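PDB 5HFT: gamma-glutamyltranspeptidase from Klebsiella pneumoniae subsp. pneumoniae, which catalyses the conversion of oxamate to oxalate in the uric acid degradation pathway. Local coordinates for residues A[75-83]-A[127-137]; A[92-103]-A[250-261]. All coordinates share one frame; numbering follows the deposited sequence.

Interaction 1. Residues A[75-83]-A[127-137]; sequences NGLGGDGFW and VAGTVSGWVEA
Ala137 sits over the indole of Trp83, its CB 3.6 Å from the centroid of the six-membered ring and only 7° off the ring normal, a CH-pi contact made face on. With CG of Trp83 anti to the carbonyl carbon (chi1 -57°), the indole reaches across to helix 130-137, and its NE1 side runs past the backbone of Gly133. Trp134 meets the same ring differently: its CD1 lies at the Trp83 edge, 4.1 Å from CZ2, and the two side chains cross at about a right angle. The far end of the Trp134 ring carries CH2 to CD2 of Leu77, so this indole bridges the strand and the glycine-rich turn from Gly76 to Gly79. Strand 80-83 and helix 130-137 run at 34° to each other, their axes 6.6 Å apart at closest approach. This helix-on-sheet layer is consistent with the Ntn-hydrolase sandwich of the gamma-glutamyltransferase family, and the strand also pairs with an antiparallel strand of the partner chain. At the start of the helix, Gly79 O takes two donors from Thr130: the backbone N, 3.0 Å away on an in-plane lone pair, and OG1, 3.2 Å away above the carbonyl plane. The methyl branch CG2 of Thr130 turns instead to the strand backbone, lying over CA of Gly81, which has no side chain there. Asp80 OD1 receives Gly129 N at 2.8 Å, nearly along the C-O axis, and also Gly99 N, while OD2 forms a salt bridge with a basic side chain of the partner chain.

Interaction 2. Residues A[92-103]-A[250-261]; sequences PIAIDASGAAGS and DLQAHRARRPGP
Asp96 and Arg257 form a single antiparallel, hydrogen-bonded bridge that joins the edge of strand 93-97 to the extended chain following helix 248-252. Arg257 N donates to Asp96 O at 2.9 Å, and Asp96 N returns a bond to Arg257 O at 3.1 Å. Beside the bridge lies the close apolar packing: the CB of Ala256 meets CG2 of Ile95 at 3.8 Å and also CB of Ala97. Ile95 itself continues inward onto helix 130-144. Further along, CB of Ala94 lies 3.3 Å from Pro259 O, and Pro92 touches Pro261 through their CG atoms, both prolines resting on Trp272.

The side chains of Asp96 and Arg257 lie alongside one another, pointing the same way. The carboxylate and guanidinium planes are nearly perpendicular (89°); OD2 sits at the guanidinium edge, and its salt bridge to NH1 is long, 3.6 Å. Ser98 fills in between them: its OG donates to Asp96 OD1 on the syn side and accepts a weak bond from Arg257 NH1, while its carbonyl O lies under one face of the guanidinium.

Towards solvent the contact thins out. Arg258, bent at chi2 and chi3, folds its guanidinium over Ile93, whose CG2 comes within 3.4 Å of NH2; its NH1 forms an ion pair with Glu136 that is modelled implausibly close. Pro259 rests CD on CB of Asp96. At the far end, where Ser103 is exposed, Asp250 OD2 accepts Ser103 N in a nearly straight bond (174°) and is shared with Thr247 N; Ser103 OG turns to Thr247 OG1.

Two backbone bonds thus set the register, whereas the long salt bridge and the weak Ser98 bond suggest that the Asp96-Arg257 charge pair probably adds only a modest, mostly electrostatic, share.

In the fold
Each contact contributes one strand of the antiparallel pair 80-86 and 93-97; helix 130-144 packs on it in interaction 1 and the chain 250-261 in interaction 2, with the contact centres about 9 Å apart. Backbone bonds of Gly81 with Ala97 and Trp83 with Ile95 tie them together, and a probable hydrogen bond from Val127 N to Ala100 O (2.8 Å) joins the two loops. Ser132 of the helix packs against His254 and, on the strand side, Asp80 touches Ser98. In this family the nucleophile is usually the N-terminal threonine of the small subunit; where these contacts lie relative to the active site is not established, though another chain reaches both.

Interaction 1. Residues A[75-83]-A[127-137]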
loop_
_atom_site.group_PDB
_atom_site.type_symbol
_atom_site.label_atom_id
_atom_site.label_comp_id
_atom_site.label_asym_id
_atom_site.label_seq_id
_atom_site.Cartn_x
_atom_site.Cartn_y
_atom_site.Cartn_z
ATOM N N ASN A 75 -1.417 8.319 -3.506
ATOM C CA ASN A 75 -0.377 7.946 -2.561
ATOM C C ASN A 75 0.736 8.974 -2.709
ATOM O O ASN A 75 0.764 9.739 -3.670
ATOM C CB ASN A 75 0.158 6.517 -2.827
ATOM C CG ASN A 75 1.206 6.487 -3.912
ATOM O OD1 ASN A 75 2.399 6.385 -3.641
ATOM N ND2 ASN A 75 0.770 6.640 -5.150
ATOM N N GLY A 76 1.666 8.970 -1.765
ATOM C CA GLY A 76 2.831 9.820 -1.869
ATOM C C GLY A 76 3.544 9.909 -0.536
ATOM O O GLY A 76 3.237 9.173 0.408
ATOM N N LEU A 77 4.503 10.836 -0.480
ATOM C CA LEU A 77 5.261 11.093 0.740
ATOM C C LEU A 77 4.373 11.621 1.865
ATOM O O LEU A 77 4.853 11.803 2.986
ATOM C CB LEU A 77 6.384 12.105 0.452
ATOM C CG LEU A 77 7.379 11.847 -0.708
ATOM C CD1 LEU A 77 8.752 12.533 -0.556
ATOM C CD2 LEU A 77 7.545 10.395 -1.001
ATOM N N GLY A 78 3.103 11.897 1.602
ATOM C CA GLY A 78 2.286 12.531 2.615
ATOM C C GLY A 78 1.320 11.572 3.262
ATOM O O GLY A 78 0.319 11.989 3.866
ATOM N N GLY A 79 1.632 10.279 3.155
ATOM C CA GLY A 79 0.792 9.227 3.709
ATOM C C GLY A 79 1.520 8.114 4.444
ATOM O O GLY A 79 2.672 8.268 4.861
ATOM N N ASP A 80 0.856 6.975 4.589
ATOM C CA ASP A 80 1.323 5.867 5.409
ATOM C C ASP A 80 1.724 4.693 4.529
ATOM O O ASP A 80 1.334 4.619 3.364
ATOM C CB ASP A 80 0.224 5.445 6.388
ATOM C CG ASP A 80 -0.020 6.485 7.457
ATOM O OD1 ASP A 80 0.935 7.230 7.768
ATOM O OD2 ASP A 80 -1.144 6.553 7.990
ATOM N N GLY A 81 2.510 3.773 5.101
ATOM C CA GLY A 81 3.022 2.644 4.352
ATOM C C GLY A 81 3.060 1.383 5.188
ATOM O O GLY A 81 3.127 1.420 6.421
ATOM N N PHE A 82 3.001 0.250 4.492
ATOM C CA PHE A 82 2.882 -1.044 5.147
ATOM C C PHE A 82 3.706 -2.084 4.410
ATOM O O PHE A 82 3.550 -2.263 3.202
ATOM C CB PHE A 82 1.415 -1.485 5.220
ATOM C CG PHE A 82 0.487 -0.451 5.852
ATOM C CD1 PHE A 82 -0.025 0.614 5.103
ATOM C CD2 PHE A 82 0.118 -0.557 7.183
ATOM C CE1 PHE A 82 -0.878 1.545 5.679
ATOM C CE2 PHE A 82 -0.744 0.376 7.769
ATOM C CZ PHE A 82 -1.239 1.426 7.017
ATOM N N TRP A 83 4.571 -2.774 5.134
ATOM C CA TRP A 83 5.430 -3.796 4.561
ATOM C C TRP A 83 5.119 -5.149 5.179
ATOM O O TRP A 83 4.892 -5.256 6.380
ATOM C CB TRP A 83 6.889 -3.504 4.813
ATOM C CG TRP A 83 7.355 -2.211 4.317
ATOM C CD1 TRP A 83 6.957 -0.965 4.734
ATOM C CD2 TRP A 83 8.359 -2.005 3.323
ATOM N NE1 TRP A 83 7.650 -0.002 4.041
ATOM C CE2 TRP A 83 8.511 -0.614 3.166
ATOM C CE3 TRP A 83 9.140 -2.866 2.545
ATOM C CZ2 TRP A 83 9.425 -0.068 2.280
ATOM C CZ3 TRP A 83 10.031 -2.323 1.668
ATOM C CH2 TRP A 83 10.172 -0.935 1.537
ATOM N N VAL A 127 0.084 11.870 11.513
ATOM C CA VAL A 127 1.436 11.927 10.959
ATOM C C VAL A 127 1.570 11.003 9.739
ATOM O O VAL A 127 0.818 10.034 9.574
ATOM C CB VAL A 127 2.435 11.548 12.072
ATOM C CG1 VAL A 127 3.874 11.401 11.553
ATOM C CG2 VAL A 127 2.362 12.544 13.209
ATOM N N ALA A 128 2.508 11.332 8.847
ATOM C CA ALA A 128 2.733 10.587 7.615
ATOM C C ALA A 128 3.852 9.566 7.814
ATOM O O ALA A 128 4.983 9.933 8.152
ATOM C CB ALA A 128 3.071 11.553 6.482
ATOM N N GLY A 129 3.556 8.289 7.581
ATOM C CA GLY A 129 4.483 7.249 7.982
ATOM C C GLY A 129 5.416 6.605 6.967
ATOM O O GLY A 129 6.479 6.124 7.376
ATOM N N THR A 130 5.060 6.578 5.669
ATOM C CA THR A 130 5.814 5.777 4.702
ATOM C C THR A 130 7.306 5.987 4.838
ATOM O O THR A 130 8.083 5.027 4.849
ATOM C CB THR A 130 5.442 6.088 3.248
ATOM O OG1 THR A 130 5.162 7.490 3.039
ATOM C CG2 THR A 130 4.344 5.210 2.750
ATOM N N VAL A 131 7.730 7.244 4.926
ATOM C CA VAL A 131 9.160 7.512 4.899
ATOM C C VAL A 131 9.834 6.809 6.054
ATOM O O VAL A 131 10.928 6.253 5.902
ATOM C CB VAL A 131 9.424 9.025 4.911
ATOM C CG1 VAL A 131 10.923 9.309 4.836
ATOM C CG2 VAL A 131 8.692 9.668 3.746
ATOM N N SER A 132 9.162 6.762 7.211
ATOM C CA SER A 132 9.656 5.934 8.309
ATOM C C SER A 132 9.644 4.447 7.944
ATOM O O SER A 132 10.505 3.691 8.397
ATOM C CB SER A 132 8.853 6.210 9.589
ATOM O OG SER A 132 7.526 5.722 9.525
ATOM N N GLY A 133 8.718 4.014 7.090
ATOM C CA GLY A 133 8.785 2.649 6.619
ATOM C C GLY A 133 10.006 2.433 5.754
ATOM O O GLY A 133 10.694 1.424 5.880
ATOM N N TRP A 134 10.315 3.393 4.887
ATOM C CA TRP A 134 11.517 3.239 4.076
ATOM C C TRP A 134 12.760 3.177 4.955
ATOM O O TRP A 134 13.625 2.323 4.745
ATOM C CB TRP A 134 11.651 4.381 3.066
ATOM C CG TRP A 134 10.427 4.699 2.250
ATOM C CD1 TRP A 134 9.243 4.007 2.196
ATOM C CD2 TRP A 134 10.254 5.850 1.434
ATOM N NE1 TRP A 134 8.355 4.648 1.362
ATOM C CE2 TRP A 134 8.955 5.785 0.884
ATOM C CE3 TRP A 134 11.072 6.932 1.107
ATOM C CZ2 TRP A 134 8.469 6.763 0.023
ATOM C CZ3 TRP A 134 10.590 7.889 0.243
ATOM C CH2 TRP A 134 9.305 7.801 -0.283
ATOM N N VAL A 135 12.855 4.048 5.967
ATOM C CA VAL A 135 14.072 4.081 6.779
ATOM C C VAL A 135 14.224 2.776 7.544
ATOM O O VAL A 135 15.335 2.246 7.657
ATOM C CB VAL A 135 14.110 5.311 7.720
ATOM C CG1 VAL A 135 13.002 5.300 8.729
ATOM C CG2 VAL A 135 15.428 5.365 8.471
ATOM N N GLU A 136 13.111 2.212 8.038
ATOM C CA GLU A 136 13.171 0.959 8.795
ATOM C C GLU A 136 13.483 -0.237 7.893
ATOM O O GLU A 136 14.333 -1.074 8.223
ATOM C CB GLU A 136 11.859 0.729 9.547
ATOM C CG GLU A 136 11.728 -0.708 10.064
ATOM C CD GLU A 136 12.190 -0.867 11.494
ATOM O OE1 GLU A 136 12.306 0.172 12.184
ATOM O OE2 GLU A 136 12.421 -2.017 11.936
ATOM N N ALA A 137 12.777 -0.357 6.770
ATOM C CA ALA A 137 13.041 -1.461 5.852
ATOM C C ALA A 137 14.492 -1.454 5.386
ATOM O O ALA A 137 15.097 -2.517 5.186
ATOM C CB ALA A 137 12.093 -1.387 4.654
#

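Interaction 2. Residues A[92-103]-A[250-261]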
loop_
_atom_site.group_PDB
_atom_site.type_symbol
_atom_site.label_atom_id
_atom_site.label_comp_id
_atom_site.label_asym_id
_atom_site.label_seq_id
_atom_site.Cartn_x
_atom_site.Cartn_y
_atom_site.Cartn_z
ATOM N N PRO A 92 8.419 -14.020 8.613
ATOM C CA PRO A 92 8.138 -12.739 7.953
ATOM C C PRO A 92 8.263 -11.562 8.904
ATOM O O PRO A 92 8.070 -11.679 10.115
ATOM C CB PRO A 92 6.691 -12.893 7.471
ATOM C CG PRO A 92 6.097 -13.899 8.412
ATOM C CD PRO A 92 7.198 -14.826 8.803
ATOM N N ILE A 93 8.600 -10.414 8.336
ATOM C CA ILE A 93 8.777 -9.182 9.096
ATOM C C ILE A 93 7.776 -8.156 8.599
ATOM O O ILE A 93 7.705 -7.879 7.391
ATOM C CB ILE A 93 10.207 -8.631 8.980
ATOM C CG1 ILE A 93 11.232 -9.698 9.375
ATOM C CG2 ILE A 93 10.351 -7.368 9.807
ATOM C CD1 ILE A 93 12.633 -9.369 8.891
ATOM N N ALA A 94 7.018 -7.584 9.533
ATOM C CA ALA A 94 5.992 -6.599 9.236
ATOM C C ALA A 94 6.429 -5.208 9.684
ATOM O O ALA A 94 7.148 -5.051 10.672
ATOM C CB ALA A 94 4.672 -6.978 9.900
ATOM N N ILE A 95 6.020 -4.200 8.919
ATOM C CA ILE A 95 6.330 -2.804 9.198
ATOM C C ILE A 95 5.025 -2.032 9.103
ATOM O O ILE A 95 4.456 -1.904 8.014
ATOM C CB ILE A 95 7.361 -2.227 8.228
ATOM C CG1 ILE A 95 8.632 -3.065 8.197
ATOM C CG2 ILE A 95 7.687 -0.803 8.635
ATOM C CD1 ILE A 95 9.714 -2.440 7.348
ATOM N N ASP A 96 4.534 -1.540 10.231
ATOM C CA ASP A 96 3.376 -0.655 10.247
ATOM C C ASP A 96 3.937 0.759 10.241
ATOM O O ASP A 96 4.344 1.289 11.277
ATOM C CB ASP A 96 2.508 -0.904 11.476
ATOM C CG ASP A 96 1.288 0.001 11.524
ATOM O OD1 ASP A 96 1.243 0.977 10.755
ATOM O OD2 ASP A 96 0.396 -0.221 12.373
ATOM N N ALA A 97 3.972 1.381 9.078
ATOM C CA ALA A 97 4.540 2.722 9.003
ATOM C C ALA A 97 3.436 3.769 8.912
ATOM O O ALA A 97 3.412 4.580 7.995
ATOM C CB ALA A 97 5.512 2.808 7.824
ATOM N N SER A 98 2.489 3.753 9.846
ATOM C CA SER A 98 1.392 4.703 9.843
ATOM C C SER A 98 1.504 5.644 11.038
ATOM O O SER A 98 1.806 5.217 12.157
ATOM C CB SER A 98 0.037 3.989 9.822
ATOM O OG SER A 98 -0.234 3.338 11.037
ATOM N N GLY A 99 1.250 6.927 10.801
ATOM C CA GLY A 99 1.453 7.933 11.824
ATOM C C GLY A 99 0.271 8.135 12.748
ATOM O O GLY A 99 -0.868 7.819 12.425
ATOM N N ALA A 100 0.570 8.685 13.919
ATOM C CA ALA A 100 -0.436 8.955 14.934
ATOM C C ALA A 100 -1.001 10.370 14.793
ATOM O O ALA A 100 -0.413 11.239 14.145
ATOM C CB ALA A 100 0.162 8.761 16.327
ATOM N N ALA A 101 -2.167 10.587 15.406
ATOM C CA ALA A 101 -2.746 11.926 15.461
ATOM C C ALA A 101 -1.746 12.912 16.052
ATOM O O ALA A 101 -0.865 12.546 16.837
ATOM C CB ALA A 101 -4.036 11.929 16.288
ATOM N N GLY A 102 -1.880 14.179 15.667
ATOM C CA GLY A 102 -0.982 15.189 16.182
ATOM C C GLY A 102 -1.274 15.541 17.630
ATOM O O GLY A 102 -2.383 15.367 18.146
ATOM N N SER A 103 -0.246 16.067 18.294
ATOM C CA SER A 103 -0.377 16.419 19.703
ATOM C C SER A 103 -1.383 17.544 19.938
ATOM O O SER A 103 -1.862 17.707 21.065
ATOM C CB SER A 103 0.997 16.784 20.260
ATOM O OG SER A 103 1.585 17.819 19.495
ATOM N N ASP A 250 5.731 15.789 17.300
ATOM C CA ASP A 250 5.034 14.628 16.767
ATOM C C ASP A 250 5.903 13.884 15.757
ATOM O O ASP A 250 6.014 12.654 15.818
ATOM C CB ASP A 250 3.717 15.071 16.134
ATOM C CG ASP A 250 2.666 15.415 17.160
ATOM O OD1 ASP A 250 2.574 14.666 18.155
ATOM O OD2 ASP A 250 1.909 16.403 16.963
ATOM N N LEU A 251 6.577 14.625 14.866
ATOM C CA LEU A 251 7.463 14.024 13.864
ATOM C C LEU A 251 8.657 13.356 14.519
ATOM O O LEU A 251 8.913 12.168 14.306
ATOM C CB LEU A 251 7.945 15.081 12.867
ATOM C CG LEU A 251 6.822 15.751 12.085
ATOM C CD1 LEU A 251 7.340 16.895 11.246
ATOM C CD2 LEU A 251 6.125 14.696 11.244
ATOM N N GLN A 252 9.410 14.119 15.314
ATOM C CA GLN A 252 10.606 13.585 15.960
ATOM C C GLN A 252 10.305 12.332 16.788
ATOM O O GLN A 252 11.121 11.402 16.819
ATOM C CB GLN A 252 11.235 14.672 16.834
ATOM N N ALA A 253 9.123 12.266 17.427
ATOM C CA ALA A 253 8.748 11.143 18.291
ATOM C C ALA A 253 8.295 9.894 17.538
ATOM O O ALA A 253 7.780 8.971 18.188
ATOM C CB ALA A 253 7.637 11.546 19.268
ATOM N N HIS A 254 8.406 9.840 16.212
ATOM C CA HIS A 254 7.662 8.859 15.433
ATOM C C HIS A 254 8.586 7.836 14.795
ATOM O O HIS A 254 9.534 8.197 14.092
ATOM C CB HIS A 254 6.813 9.530 14.359
ATOM C CG HIS A 254 6.100 8.551 13.484
ATOM N ND1 HIS A 254 6.632 8.075 12.305
ATOM C CD2 HIS A 254 4.906 7.931 13.638
ATOM C CE1 HIS A 254 5.790 7.215 11.763
ATOM N NE2 HIS A 254 4.734 7.106 12.552
ATOM N N ARG A 255 8.292 6.560 15.023
ATOM C CA ARG A 255 9.002 5.459 14.378
ATOM C C ARG A 255 7.996 4.524 13.716
ATOM O O ARG A 255 6.849 4.402 14.159
ATOM C CB ARG A 255 9.886 4.660 15.386
ATOM C CG ARG A 255 11.202 5.331 15.795
ATOM C CD ARG A 255 12.337 5.002 14.783
ATOM N NE ARG A 255 13.479 5.921 14.897
ATOM C CZ ARG A 255 14.433 6.050 13.975
ATOM N NH1 ARG A 255 14.380 5.334 12.862
ATOM N NH2 ARG A 255 15.430 6.918 14.141
ATOM N N ALA A 256 8.408 3.889 12.626
ATOM C CA ALA A 256 7.599 2.789 12.117
ATOM C C ALA A 256 7.536 1.688 13.170
ATOM O O ALA A 256 8.551 1.337 13.782
ATOM C CB ALA A 256 8.175 2.240 10.811
ATOM N N ARG A 257 6.343 1.128 13.355
ATOM C CA ARG A 257 6.111 0.018 14.264
ATOM C C ARG A 257 6.495 -1.302 13.605
ATOM O O ARG A 257 6.699 -1.383 12.392
ATOM C CB ARG A 257 4.646 -0.022 14.678
ATOM C CG ARG A 257 4.205 1.191 15.456
ATOM C CD ARG A 257 2.735 1.503 15.237
ATOM N NE ARG A 257 2.493 2.927 15.437
ATOM C CZ ARG A 257 1.615 3.646 14.742
ATOM N NH1 ARG A 257 0.893 3.070 13.786
ATOM N NH2 ARG A 257 1.460 4.945 14.994
ATOM N N ARG A 258 6.653 -2.340 14.419
ATOM C CA ARG A 258 6.956 -3.679 13.915
ATOM C C ARG A 258 6.083 -4.715 14.591
ATOM O O ARG A 258 6.571 -5.522 15.384
ATOM C CB ARG A 258 8.432 -4.022 14.098
ATOM C CG ARG A 258 9.348 -3.051 13.392
ATOM C CD ARG A 258 9.803 -3.640 12.089
ATOM N NE ARG A 258 10.312 -4.976 12.326
ATOM C CZ ARG A 258 11.598 -5.267 12.435
ATOM N NH1 ARG A 258 12.513 -4.304 12.321
ATOM N NH2 ARG A 258 11.958 -6.523 12.671
ATOM N N PRO A 259 4.792 -4.742 14.280
ATOM C CA PRO A 259 3.922 -5.763 14.852
ATOM C C PRO A 259 4.202 -7.100 14.205
ATOM O O PRO A 259 4.903 -7.209 13.195
ATOM C CB PRO A 259 2.516 -5.287 14.497
ATOM C CG PRO A 259 2.699 -4.549 13.259
ATOM C CD PRO A 259 4.046 -3.858 13.371
ATOM N N GLY A 260 3.604 -8.125 14.790
ATOM C CA GLY A 260 3.660 -9.455 14.253
ATOM C C GLY A 260 2.570 -9.647 13.222
ATOM O O GLY A 260 1.454 -9.139 13.369
ATOM N N PRO A 261 2.892 -10.321 12.121
ATOM C CA PRO A 261 1.872 -10.602 11.117
ATOM C C PRO A 261 0.848 -11.551 11.690
ATOM O O PRO A 261 1.196 -12.443 12.462
ATOM C CB PRO A 261 2.667 -11.277 10.000
ATOM C CG PRO A 261 3.832 -11.864 10.697
ATOM C CD PRO A 261 4.185 -10.941 11.791
#